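Local structure of NAD(P)-dependent oxidoreductase (Pseudomonas putida, 7A3W) at residues 144-147 with 148-152; 274-278 with 279-283. The protein reduces imines with NADPH and acts as a multifunctional biocatalyst for conjugate reduction and reductive amination. One frame throughout, in Å; residues are numbered along the deposited sequence.

Contact 1 (144-147 with 148-152); sequences GNSD and AYHAH
The imidazole of His150 stands beside Ser146, and its CD2 corner leads the approach, with Ser146 OG 3.2 Å from His150 CD2. Ser146 O also lies at the ring's edge, near its plane, but its modelled place is doubtful. One face of the imidazole is covered by the preceding residue: Tyr149 CD2 sits 3.9 Å above the His150 ring plane, over its centre. The second flat group is the amide of Asn145, which illustrates how a side chain can close the start of a helix. With CG anti to the backbone N (chi1 -172°), the amide folds back over the first turn, and Asn145 OD1 accepts from Ala148 N at 2.9 Å. The bond is nearly straight at the hydrogen (165°), yet the donor stands 46° out of the amide's carbonyl plane. The methyl of Ala148 lies alongside the amide, and Ala148 CB rests 3.7 Å from Asn145 CB. Asn145 is thus the N-cap, and its backbone takes part as well: Tyr149 N donates to Asn145 O at 3.0 Å, and Ala151 N then continues the helical pattern to Asp147 O. Shortened to an alanine here, the cap would probably leave Ala148 N without its side-chain acceptor, strip cover from the methyl of Ala148 and weaken the start of the helix. This turn opens helix 146-157 of the beta-alpha-beta unit that runs from strand 140-144 to strand 164-165 in the NAD-binding domain. The Tyr149 ring meets those of Tyr142 and Phe165, one from each of these strands, while Phe165 packs edge-to-face with His150. Ala148 rests on Thr95 and Leu120, which bring strands 95-98 and 120-126 against the helix.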
loop_
_atom_site.group_PDB
_atom_site.type_symbol
_atom_site.label_atom_id
_atom_site.label_comp_id
_atom_site.label_asym_id
_atom_site.label_seq_id
_atom_site.Cartn_x
_atom_site.Cartn_y
_atom_site.Cartn_z
ATOM N N GLY B 144 24.448 12.030 4.512
ATOM C CA GLY B 144 25.525 13.005 4.284
ATOM C C GLY B 144 26.335 13.155 5.552
ATOM O O GLY B 144 26.443 12.188 6.311
ATOM N N ASN B 145 26.872 14.341 5.756
ATOM C CA ASN B 145 27.877 14.619 6.791
ATOM C C ASN B 145 27.317 14.188 8.139
ATOM O O ASN B 145 26.329 14.768 8.611
ATOM C CB ASN B 145 28.254 16.090 6.739
ATOM C CG ASN B 145 29.408 16.412 7.640
ATOM O OD1 ASN B 145 29.423 15.997 8.798
ATOM N ND2 ASN B 145 30.338 17.177 7.107
ATOM N N SER B 146 27.930 13.161 8.721
ATOM C CA SER B 146 27.447 12.544 9.975
ATOM C C SER B 146 27.649 13.511 11.144
ATOM O O SER B 146 26.724 13.610 11.988
ATOM C CB SER B 146 28.104 11.216 10.219
ATOM O OG SER B 146 27.711 10.731 11.480
ATOM N N ASP B 147 28.799 14.175 11.215
ATOM C CA ASP B 147 29.122 15.111 12.330
ATOM C C ASP B 147 28.084 16.244 12.319
ATOM O O ASP B 147 27.543 16.598 13.393
ATOM C CB ASP B 147 30.566 15.619 12.235
ATOM C CG ASP B 147 31.619 14.555 12.558
ATOM O OD1 ASP B 147 31.245 13.467 13.052
ATOM O OD2 ASP B 147 32.810 14.809 12.311
ATOM N N ALA B 148 27.795 16.765 11.125
ATOM C CA ALA B 148 26.866 17.889 10.891
ATOM C C ALA B 148 25.439 17.465 11.255
ATOM O O ALA B 148 24.772 18.156 12.044
ATOM C CB ALA B 148 26.963 18.332 9.446
ATOM N N TYR B 149 24.991 16.315 10.762
ATOM C CA TYR B 149 23.644 15.798 11.110
ATOM C C TYR B 149 23.523 15.662 12.629
ATOM O O TYR B 149 22.577 16.190 13.241
ATOM C CB TYR B 149 23.338 14.467 10.432
ATOM C CG TYR B 149 22.032 13.919 10.939
ATOM C CD1 TYR B 149 20.833 14.508 10.551
ATOM C CD2 TYR B 149 21.993 12.877 11.859
ATOM C CE1 TYR B 149 19.615 14.087 11.073
ATOM C CE2 TYR B 149 20.782 12.408 12.342
ATOM C CZ TYR B 149 19.597 13.027 11.971
ATOM O OH TYR B 149 18.405 12.577 12.449
ATOM N N HIS B 150 24.457 14.957 13.246
ATOM C CA HIS B 150 24.369 14.688 14.704
ATOM C C HIS B 150 24.410 16.006 15.479
ATOM O O HIS B 150 23.661 16.127 16.469
ATOM C CB HIS B 150 25.376 13.607 15.127
ATOM C CG HIS B 150 25.007 12.265 14.589
ATOM N ND1 HIS B 150 24.010 11.493 15.136
ATOM C CD2 HIS B 150 25.455 11.578 13.513
ATOM C CE1 HIS B 150 23.881 10.379 14.436
ATOM N NE2 HIS B 150 24.750 10.408 13.429
ATOM N N ALA B 151 25.219 16.976 15.059
ATOM C CA ALA B 151 25.270 18.320 15.691
ATOM C C ALA B 151 23.865 18.961 15.683
ATOM O O ALA B 151 23.464 19.592 16.695
ATOM C CB ALA B 151 26.304 19.166 15.015
ATOM N N HIS B 152 23.094 18.789 14.604
ATOM C CA HIS B 152 21.759 19.433 14.446
ATOM C C HIS B 152 20.604 18.461 14.700
ATOM O O HIS B 152 19.455 18.854 14.495
ATOM C CB HIS B 152 21.704 20.108 13.073
ATOM C CG HIS B 152 22.686 21.214 12.963
ATOM N ND1 HIS B 152 22.515 22.404 13.642
ATOM C CD2 HIS B 152 23.856 21.314 12.292
ATOM C CE1 HIS B 152 23.543 23.187 13.374
ATOM N NE2 HIS B 152 24.366 22.551 12.540
#

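Contact 2 (274-278 with 279-283); sequences RMAQT and AGMGE
The root of the Met281 side chain lies against Ala276 in the last turn of the helix, and its tip leads away. Met281 CB makes an apolar contact with Ala276 CB at 4.0 Å. Met281 CB and CG lie equally close to Ala276 O, 3.2 Å each, and SD is more distant from that carbonyl. A bend at chi3 (91°) turns the terminal methyl off the line of the chain, and the side chain packs beyond the turn on Lys291 and Ala292 of helix 289-293. Ala276 O, which both CB and CG of Met281 approach, accepts from Met281 N at 2.9 Å and only weakly from Ala279 N. Gly280 N bonds to Gln277 O at 2.8 Å, its donor well above the carbonyl plane. Water 1 donates to that same Gln277 O and accepts from Gly282 N, so it bridges the helix end to the departing chain. One turn back, Thr278 OG1 donates to Arg274 O at 2.9 Å, doubling the bond from its own backbone N, while the amide of Gln277 reaches Asp243. With Gly280, of positive phi, as the C-prime residue, the Met281-Ala276 and Gly280-Gln277 backbone bonds make a Schellman motif, accompanied by the apolar Ala276-Met281 contact, here closing helix 264-278.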
loop_
_atom_site.group_PDB
_atom_site.type_symbol
_atom_site.label_atom_id
_atom_site.label_comp_id
_atom_site.label_asym_id
_atom_site.label_seq_id
_atom_site.Cartn_x
_atom_site.Cartn_y
_atom_site.Cartn_z
ATOM N N ARG B 274 2.708 -11.639 -15.170
ATOM C CA ARG B 274 2.933 -12.290 -16.488
ATOM C C ARG B 274 4.437 -12.371 -16.762
ATOM O O ARG B 274 4.884 -13.409 -17.254
ATOM C CB ARG B 274 2.111 -11.590 -17.569
ATOM C CG ARG B 274 0.621 -11.870 -17.430
ATOM C CD ARG B 274 -0.168 -11.386 -18.619
ATOM N NE ARG B 274 -1.512 -10.987 -18.229
ATOM C CZ ARG B 274 -2.464 -11.823 -17.852
ATOM N NH1 ARG B 274 -2.231 -13.125 -17.800
ATOM N NH2 ARG B 274 -3.659 -11.354 -17.547
ATOM N N MET B 275 5.205 -11.359 -16.385
ATOM C CA MET B 275 6.695 -11.418 -16.397
ATOM C C MET B 275 7.155 -12.689 -15.689
ATOM O O MET B 275 7.984 -13.405 -16.244
ATOM C CB MET B 275 7.332 -10.248 -15.654
ATOM C CG MET B 275 7.661 -9.060 -16.501
ATOM S SD MET B 275 8.221 -7.708 -15.423
ATOM C CE MET B 275 7.542 -6.378 -16.407
ATOM N N ALA B 276 6.652 -12.939 -14.478
ATOM C CA ALA B 276 7.045 -14.097 -13.656
ATOM C C ALA B 276 6.625 -15.398 -14.349
ATOM O O ALA B 276 7.457 -16.330 -14.419
ATOM C CB ALA B 276 6.483 -13.961 -12.262
ATOM N N GLN B 277 5.406 -15.464 -14.881
ATOM C CA GLN B 277 4.910 -16.688 -15.579
ATOM C C GLN B 277 5.816 -16.988 -16.785
ATOM O O GLN B 277 6.221 -18.166 -16.956
ATOM C CB GLN B 277 3.466 -16.519 -16.037
ATOM C CG GLN B 277 2.449 -16.451 -14.900
ATOM C CD GLN B 277 1.049 -16.320 -15.446
ATOM O OE1 GLN B 277 0.772 -15.479 -16.294
ATOM N NE2 GLN B 277 0.151 -17.158 -14.969
ATOM N N THR B 278 6.098 -15.963 -17.584
ATOM C CA THR B 278 6.968 -16.024 -18.790
ATOM C C THR B 278 8.328 -16.608 -18.405
ATOM O O THR B 278 8.931 -17.290 -19.249
ATOM C CB THR B 278 7.135 -14.628 -19.414
ATOM O OG1 THR B 278 5.832 -14.240 -19.833
ATOM C CG2 THR B 278 8.089 -14.579 -20.587
ATOM N N ALA B 279 8.805 -16.329 -17.189
ATOM C CA ALA B 279 10.132 -16.756 -16.702
ATOM C C ALA B 279 10.023 -18.132 -16.025
ATOM O O ALA B 279 11.003 -18.540 -15.398
ATOM C CB ALA B 279 10.688 -15.703 -15.772
ATOM N N GLY B 280 8.864 -18.797 -16.106
ATOM C CA GLY B 280 8.664 -20.158 -15.566
ATOM C C GLY B 280 8.463 -20.147 -14.057
ATOM O O GLY B 280 8.866 -21.136 -13.381
ATOM N N MET B 281 7.884 -19.072 -13.526
ATOM C CA MET B 281 7.691 -18.926 -12.057
ATOM C C MET B 281 6.219 -19.110 -11.680
ATOM O O MET B 281 5.900 -18.832 -10.513
ATOM C CB MET B 281 8.192 -17.564 -11.574
ATOM C CG MET B 281 9.548 -17.228 -12.149
ATOM S SD MET B 281 10.299 -15.727 -11.450
ATOM C CE MET B 281 11.208 -16.508 -10.124
ATOM N N GLY B 282 5.375 -19.609 -12.585
ATOM C CA GLY B 282 3.931 -19.788 -12.347
ATOM C C GLY B 282 3.620 -20.516 -11.042
ATOM O O GLY B 282 2.642 -20.147 -10.376
ATOM N N GLU B 283 4.405 -21.519 -10.668
ATOM C CA GLU B 283 4.094 -22.385 -9.501
ATOM C C GLU B 283 4.641 -21.767 -8.218
ATOM O O GLU B 283 4.309 -22.294 -7.156
ATOM C CB GLU B 283 4.654 -23.792 -9.721
ATOM C CG GLU B 283 4.217 -24.386 -11.042
HETATM O O HOH W 1 5.449 -20.348 -15.226
#

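How the contacts relate
Read from the N terminus, the two contacts illustrate how one helix begins and another ends. Contact 1 comes first, in the NAD-binding domain, where the chain leaves strand 140-144 and enters helix 146-157. The chain then passes through strand 164-165 and the helices 173-200, 205-232 and 242-258 before contact 2 ends helix 264-278 in the C-terminal domain. Each closes only a local turn between adjoining segments, and they stand in series, neither nested nor crossed. The centres of contact 1 and contact 2 are about 46 Å apart, and their nearest atoms about 32 Å apart. One ties a helix to the sheet; the other ties a helix end to helix 289-293.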